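Phenolic acid decarboxylase (Sedimentibacter hydroxybenzoicus, PDB 7AE5) catalyses the reversible non-oxidative decarboxylation of 4-hydroxybenzoate and 3,4-dihydroxybenzoate under anaerobic conditions, with prenylated FMN and manganese as cofactors. Local coordinates at residues K115-D120 with I297-N302; G256-L261 with N302-N307. All coordinates share one frame; numbering follows the deposited sequence.

Overall arrangement
Two crossing contacts illustrate how strands far apart in sequence are paired and joined to a neighbouring sheet through one short piece of chain. Strand 117-119 comes early, and contact 1 closes a loop of 176 residues when the end of strand 287-299 returns to lie against it. Within that loop runs 256-261, which waits for 302-307 to complete contact 2; the segments therefore alternate along the chain, and N302 belongs to both contacts. Backbone hydrogen bonds between V260 and T298 and between E258 and R300 join the two sites side by side. Contact 1 stays within the antiparallel sheet of the flavin-binding-like domain, whereas contact 2 ties that sheet to the four-stranded mixed sheet containing 304-306.

Contact 1: K115-D120 with I297-N302; sequences KENVID and ITHRTN
N117 and I119 face H299 and I297 as two antiparallel hydrogen-bonded pairs, with the non-hydrogen-bonded pair V118 and T298 between them. Each hydrogen-bonded pair satisfies two amides and two carbonyls: N117 N gives to H299 O at 2.9 Å, and I119 N to I297 O at 2.8 Å, both returned by the facing residue. Beyond the strands, side chains take over. The extended chain of E116 brings OE2 to the amide of T301 (N to OE2, 2.9 Å), which meets it nearly along its C-O axis. The T301 hydroxyl has E116 OE2 and N117 OD1 within reach, OG1 to OD1 being 3.1 Å. On the face of the sheet shared with N117, the H299 ring receives N117 CB over one face, 3.6 Å from the ring centroid and offset toward the rim. With chi1 at 69°, CG sits between backbone N and carbonyl carbon, which brings a ring face under N117 CB. Replacing H299 by an alanine is likely to leave N117 CB without its platform and open a gap beside V259 and I128. Other polar ends find partners outside the two segments: T298 OG1 bonds to C114 O, R300 NH1 pairs with D7, and K115 NZ reaches K244 O and D246. The chemistry thus implies a pairing whose backbone groups are matched within the sheet, and whose continuation past the strand ends is held by a carboxylate.

Contact 2: G256-L261 with N302-N307; sequences GSEVVL and NPIFEN
E258 reaches over to the amide of I304, and almost everything tight in this contact gathers around its carboxylate. E258 OE1 accepts the bond from I304 N at 2.9 Å, a bent one (139° at the hydrogen) in which the donor stands above the carboxylate plane, 69° out of it. E258 OE1 also lies 3.1 Å from P303 CA, while E258 OE2 rests 3.7 Å from CD1 of I304. A bend at chi2, -93°, turns the carboxylate along the start of strand 304-306; CB and CG of the glutamate lie close to I304 O. OE2 is also held from outside by a salt bridge to R9 NE, so both oxygens of this buried acid have a polar partner, and the arginine would be expected to favour its charged form. Beside it, V259 CG2 packs on P303 CB at 3.7 Å, and that proline carbon, P303 CB, lies 3.5 Å from E258 O, the carbonyl that takes the amide of R300.

Away from this knot the segments part. N302, exposed to solvent, comes no nearer than 4.1 Å, from its O to E258 OE1. At the far end F305 and L261 both pack on I207 of strand 201-207, and E306 turns to K145 and N209. Only 197 Å² is buried altogether. E258 and V259 both face I207, forming a classic beta bulge at the start of strand 259-265. The arrangement is thus a bulge at a strand start in the split-barrel, flavin-binding-like domain of a UbiD-family enzyme, its glutamate capturing the first amide of strand 304-306, an outermost strand, within this chain, of the neighbouring mixed sheet.

Contact 1: K115-D120 with I297-N302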
loop_
_atom_site.group_PDB
_atom_site.type_symbol
_atom_site.label_atom_id
_atom_site.label_comp_id
_atom_site.label_asym_id
_atom_site.label_seq_id
_atom_site.Cartn_x
_atom_site.Cartn_y
_atom_site.Cartn_z
ATOM N N LYS C 115 -21.148 39.674 -44.757
ATOM C CA LYS C 115 -21.660 41.037 -44.797
ATOM C C LYS C 115 -22.732 41.211 -45.871
ATOM O O LYS C 115 -22.935 42.316 -46.379
ATOM C CB LYS C 115 -20.515 42.025 -45.021
ATOM C CG LYS C 115 -19.479 42.046 -43.905
ATOM C CD LYS C 115 -20.098 42.428 -42.571
ATOM C CE LYS C 115 -19.045 42.505 -41.474
ATOM N NZ LYS C 115 -18.345 43.820 -41.463
ATOM N N GLU C 116 -23.427 40.128 -46.226
ATOM C CA GLU C 116 -24.438 40.204 -47.278
ATOM C C GLU C 116 -25.725 40.849 -46.772
ATOM O O GLU C 116 -26.231 41.799 -47.380
ATOM C CB GLU C 116 -24.721 38.810 -47.841
ATOM C CG GLU C 116 -23.625 38.271 -48.749
ATOM C CD GLU C 116 -23.949 36.897 -49.309
ATOM O OE1 GLU C 116 -23.296 36.484 -50.292
ATOM O OE2 GLU C 116 -24.848 36.226 -48.760
ATOM N N ASN C 117 -26.271 40.344 -45.670
ATOM C CA ASN C 117 -27.492 40.876 -45.082
ATOM C C ASN C 117 -27.185 41.488 -43.723
ATOM O O ASN C 117 -26.388 40.943 -42.952
ATOM C CB ASN C 117 -28.556 39.786 -44.939
ATOM C CG ASN C 117 -28.871 39.103 -46.254
ATOM O OD1 ASN C 117 -27.972 38.654 -46.965
ATOM N ND2 ASN C 117 -30.154 39.026 -46.587
ATOM N N VAL C 118 -27.819 42.623 -43.434
ATOM C CA VAL C 118 -27.540 43.401 -42.234
ATOM C C VAL C 118 -28.844 43.652 -41.488
ATOM O O VAL C 118 -29.830 44.099 -42.084
ATOM C CB VAL C 118 -26.851 44.737 -42.570
ATOM C CG1 VAL C 118 -26.573 45.521 -41.300
ATOM C CG2 VAL C 118 -25.562 44.493 -43.345
ATOM N N ILE C 119 -28.843 43.372 -40.187
ATOM C CA ILE C 119 -29.955 43.681 -39.296
ATOM C C ILE C 119 -29.431 44.654 -38.249
ATOM O O ILE C 119 -28.578 44.292 -37.428
ATOM C CB ILE C 119 -30.539 42.424 -38.636
ATOM C CG1 ILE C 119 -31.269 41.564 -39.671
ATOM C CG2 ILE C 119 -31.474 42.806 -37.493
ATOM C CD1 ILE C 119 -32.360 40.685 -39.086
ATOM N N ASP C 120 -29.928 45.892 -38.278
ATOM C CA ASP C 120 -29.508 46.908 -37.326
ATOM C C ASP C 120 -30.623 47.392 -36.410
ATOM O O ASP C 120 -30.342 48.149 -35.474
ATOM C CB ASP C 120 -28.901 48.116 -38.058
ATOM C CG ASP C 120 -29.947 48.971 -38.749
ATOM O OD1 ASP C 120 -30.941 48.406 -39.257
ATOM O OD2 ASP C 120 -29.775 50.207 -38.783
ATOM N N ILE C 297 -26.538 42.392 -36.352
ATOM C CA ILE C 297 -26.381 41.059 -36.921
ATOM C C ILE C 297 -26.040 41.210 -38.396
ATOM O O ILE C 297 -26.732 41.928 -39.126
ATOM C CB ILE C 297 -27.652 40.207 -36.748
ATOM C CG1 ILE C 297 -27.842 39.816 -35.283
ATOM C CG2 ILE C 297 -27.588 38.963 -37.626
ATOM C CD1 ILE C 297 -29.169 39.146 -35.002
ATOM N N THR C 298 -24.970 40.546 -38.828
ATOM C CA THR C 298 -24.613 40.443 -40.236
ATOM C C THR C 298 -24.535 38.968 -40.603
ATOM O O THR C 298 -23.883 38.189 -39.901
ATOM C CB THR C 298 -23.278 41.137 -40.534
ATOM O OG1 THR C 298 -22.196 40.242 -40.247
ATOM C CG2 THR C 298 -23.125 42.396 -39.691
ATOM N N HIS C 299 -25.198 38.585 -41.692
ATOM C CA HIS C 299 -25.302 37.172 -42.024
ATOM C C HIS C 299 -25.380 36.982 -43.532
ATOM O O HIS C 299 -25.811 37.874 -44.269
ATOM C CB HIS C 299 -26.520 36.532 -41.347
ATOM C CG HIS C 299 -27.835 36.999 -41.893
ATOM N ND1 HIS C 299 -28.412 36.450 -43.018
ATOM C CD2 HIS C 299 -28.685 37.964 -41.467
ATOM C CE1 HIS C 299 -29.563 37.053 -43.259
ATOM N NE2 HIS C 299 -29.751 37.977 -42.333
ATOM N N ARG C 300 -24.956 35.802 -43.976
ATOM C CA ARG C 300 -25.082 35.414 -45.371
ATOM C C ARG C 300 -26.548 35.157 -45.712
ATOM O O ARG C 300 -27.405 35.026 -44.836
ATOM C CB ARG C 300 -24.245 34.167 -45.656
ATOM C CG ARG C 300 -22.830 34.228 -45.107
ATOM C CD ARG C 300 -22.056 32.958 -45.417
ATOM N NE ARG C 300 -22.176 32.573 -46.817
ATOM C CZ ARG C 300 -21.299 31.818 -47.464
ATOM N NH1 ARG C 300 -20.214 31.354 -46.866
ATOM N NH2 ARG C 300 -21.516 31.519 -48.741
ATOM N N THR C 301 -26.836 35.086 -47.009
ATOM C CA THR C 301 -28.197 34.811 -47.450
ATOM C C THR C 301 -28.543 33.349 -47.195
ATOM O O THR C 301 -27.787 32.447 -47.569
ATOM C CB THR C 301 -28.354 35.148 -48.931
ATOM O OG1 THR C 301 -27.971 36.511 -49.153
ATOM C CG2 THR C 301 -29.800 34.958 -49.367
ATOM N N ASN C 302 -29.694 33.121 -46.568
ATOM C CA ASN C 302 -30.103 31.801 -46.101
ATOM C C ASN C 302 -29.023 31.174 -45.213
ATOM O O ASN C 302 -28.466 30.127 -45.550
ATOM C CB ASN C 302 -30.441 30.886 -47.270
ATOM C CG ASN C 302 -31.819 31.165 -47.855
ATOM O OD1 ASN C 302 -32.729 30.342 -47.747
ATOM N ND2 ASN C 302 -31.975 32.327 -48.480
#

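Contact 2: G256-L261 with N302-N307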
loop_
_atom_site.group_PDB
_atom_site.type_symbol
_atom_site.label_atom_id
_atom_site.label_comp_id
_atom_site.label_asym_id
_atom_site.label_seq_id
_atom_site.Cartn_x
_atom_site.Cartn_y
_atom_site.Cartn_z
ATOM N N GLY C 256 -16.287 34.457 -44.216
ATOM C CA GLY C 256 -17.314 33.526 -44.633
ATOM C C GLY C 256 -18.251 32.993 -43.570
ATOM O O GLY C 256 -18.956 32.014 -43.840
ATOM N N SER C 257 -18.296 33.593 -42.383
ATOM C CA SER C 257 -19.229 33.126 -41.367
ATOM C C SER C 257 -20.666 33.242 -41.847
ATOM O O SER C 257 -21.044 34.202 -42.526
ATOM C CB SER C 257 -19.066 33.916 -40.074
ATOM O OG SER C 257 -17.715 33.941 -39.673
ATOM N N GLU C 258 -21.474 32.256 -41.468
ATOM C CA GLU C 258 -22.887 32.299 -41.812
ATOM C C GLU C 258 -23.597 33.419 -41.065
ATOM O O GLU C 258 -24.455 34.102 -41.635
ATOM C CB GLU C 258 -23.533 30.951 -41.514
ATOM C CG GLU C 258 -22.956 29.809 -42.331
ATOM C CD GLU C 258 -23.731 29.560 -43.605
ATOM O OE1 GLU C 258 -24.739 30.256 -43.838
ATOM O OE2 GLU C 258 -23.337 28.659 -44.372
ATOM N N VAL C 259 -23.256 33.622 -39.793
ATOM C CA VAL C 259 -23.881 34.638 -38.952
ATOM C C VAL C 259 -22.796 35.301 -38.112
ATOM O O VAL C 259 -21.885 34.630 -37.616
ATOM C CB VAL C 259 -24.978 34.034 -38.045
ATOM C CG1 VAL C 259 -25.608 35.105 -37.169
ATOM C CG2 VAL C 259 -26.049 33.332 -38.868
ATOM N N VAL C 260 -22.887 36.622 -37.961
ATOM C CA VAL C 260 -22.003 37.381 -37.085
ATOM C C VAL C 260 -22.866 38.209 -36.143
ATOM O O VAL C 260 -23.746 38.950 -36.591
ATOM C CB VAL C 260 -21.040 38.290 -37.873
ATOM C CG1 VAL C 260 -20.142 39.063 -36.919
ATOM C CG2 VAL C 260 -20.207 37.470 -38.847
ATOM N N LEU C 261 -22.616 38.080 -34.844
ATOM C CA LEU C 261 -23.363 38.799 -33.815
ATOM C C LEU C 261 -22.429 39.827 -33.186
ATOM O O LEU C 261 -21.581 39.484 -32.357
ATOM C CB LEU C 261 -23.914 37.840 -32.764
ATOM C CG LEU C 261 -24.734 36.652 -33.264
ATOM C CD1 LEU C 261 -25.351 35.905 -32.094
ATOM C CD2 LEU C 261 -25.810 37.123 -34.220
ATOM N N ASN C 302 -29.694 33.121 -46.568
ATOM C CA ASN C 302 -30.103 31.801 -46.101
ATOM C C ASN C 302 -29.023 31.174 -45.213
ATOM O O ASN C 302 -28.466 30.127 -45.550
ATOM C CB ASN C 302 -30.441 30.886 -47.270
ATOM C CG ASN C 302 -31.819 31.165 -47.855
ATOM O OD1 ASN C 302 -32.729 30.342 -47.747
ATOM N ND2 ASN C 302 -31.975 32.327 -48.480
ATOM N N PRO C 303 -28.712 31.790 -44.071
ATOM C CA PRO C 303 -27.634 31.269 -43.225
ATOM C C PRO C 303 -27.987 29.921 -42.625
ATOM O O PRO C 303 -29.153 29.544 -42.489
ATOM C CB PRO C 303 -27.483 32.333 -42.133
ATOM C CG PRO C 303 -28.790 33.022 -42.095
ATOM C CD PRO C 303 -29.327 32.996 -43.492
ATOM N N ILE C 304 -26.937 29.198 -42.248
ATOM C CA ILE C 304 -27.042 27.851 -41.706
ATOM C C ILE C 304 -26.569 27.886 -40.260
ATOM O O ILE C 304 -25.414 28.235 -39.986
ATOM C CB ILE C 304 -26.224 26.847 -42.531
ATOM C CG1 ILE C 304 -26.832 26.696 -43.927
ATOM C CG2 ILE C 304 -26.167 25.512 -41.822
ATOM C CD1 ILE C 304 -25.889 26.101 -44.952
ATOM N N PHE C 305 -27.460 27.526 -39.340
ATOM C CA PHE C 305 -27.154 27.530 -37.912
ATOM C C PHE C 305 -26.324 26.292 -37.596
ATOM O O PHE C 305 -26.864 25.204 -37.376
ATOM C CB PHE C 305 -28.439 27.564 -37.091
ATOM C CG PHE C 305 -28.218 27.602 -35.599
ATOM C CD1 PHE C 305 -27.049 28.123 -35.065
ATOM C CD2 PHE C 305 -29.188 27.124 -34.730
ATOM C CE1 PHE C 305 -26.849 28.160 -33.696
ATOM C CE2 PHE C 305 -28.994 27.160 -33.359
ATOM C CZ PHE C 305 -27.823 27.679 -32.842
ATOM N N GLU C 306 -25.004 26.458 -37.571
ATOM C CA GLU C 306 -24.099 25.369 -37.219
ATOM C C GLU C 306 -24.017 25.282 -35.700
ATOM O O GLU C 306 -23.374 26.117 -35.056
ATOM C CB GLU C 306 -22.721 25.589 -37.835
ATOM C CG GLU C 306 -21.754 24.434 -37.593
ATOM C CD GLU C 306 -20.296 24.853 -37.657
ATOM O OE1 GLU C 306 -20.026 26.053 -37.867
ATOM O OE2 GLU C 306 -19.418 23.978 -37.501
ATOM N N ASN C 307 -24.674 24.278 -35.128
ATOM C CA ASN C 307 -24.722 24.099 -33.687
ATOM C C ASN C 307 -24.217 22.710 -33.327
ATOM O O ASN C 307 -24.114 21.822 -34.177
ATOM C CB ASN C 307 -26.140 24.306 -33.144
ATOM C CG ASN C 307 -26.149 24.992 -31.794
ATOM O OD1 ASN C 307 -25.258 25.782 -31.478
ATOM N ND2 ASN C 307 -27.165 24.702 -30.990
#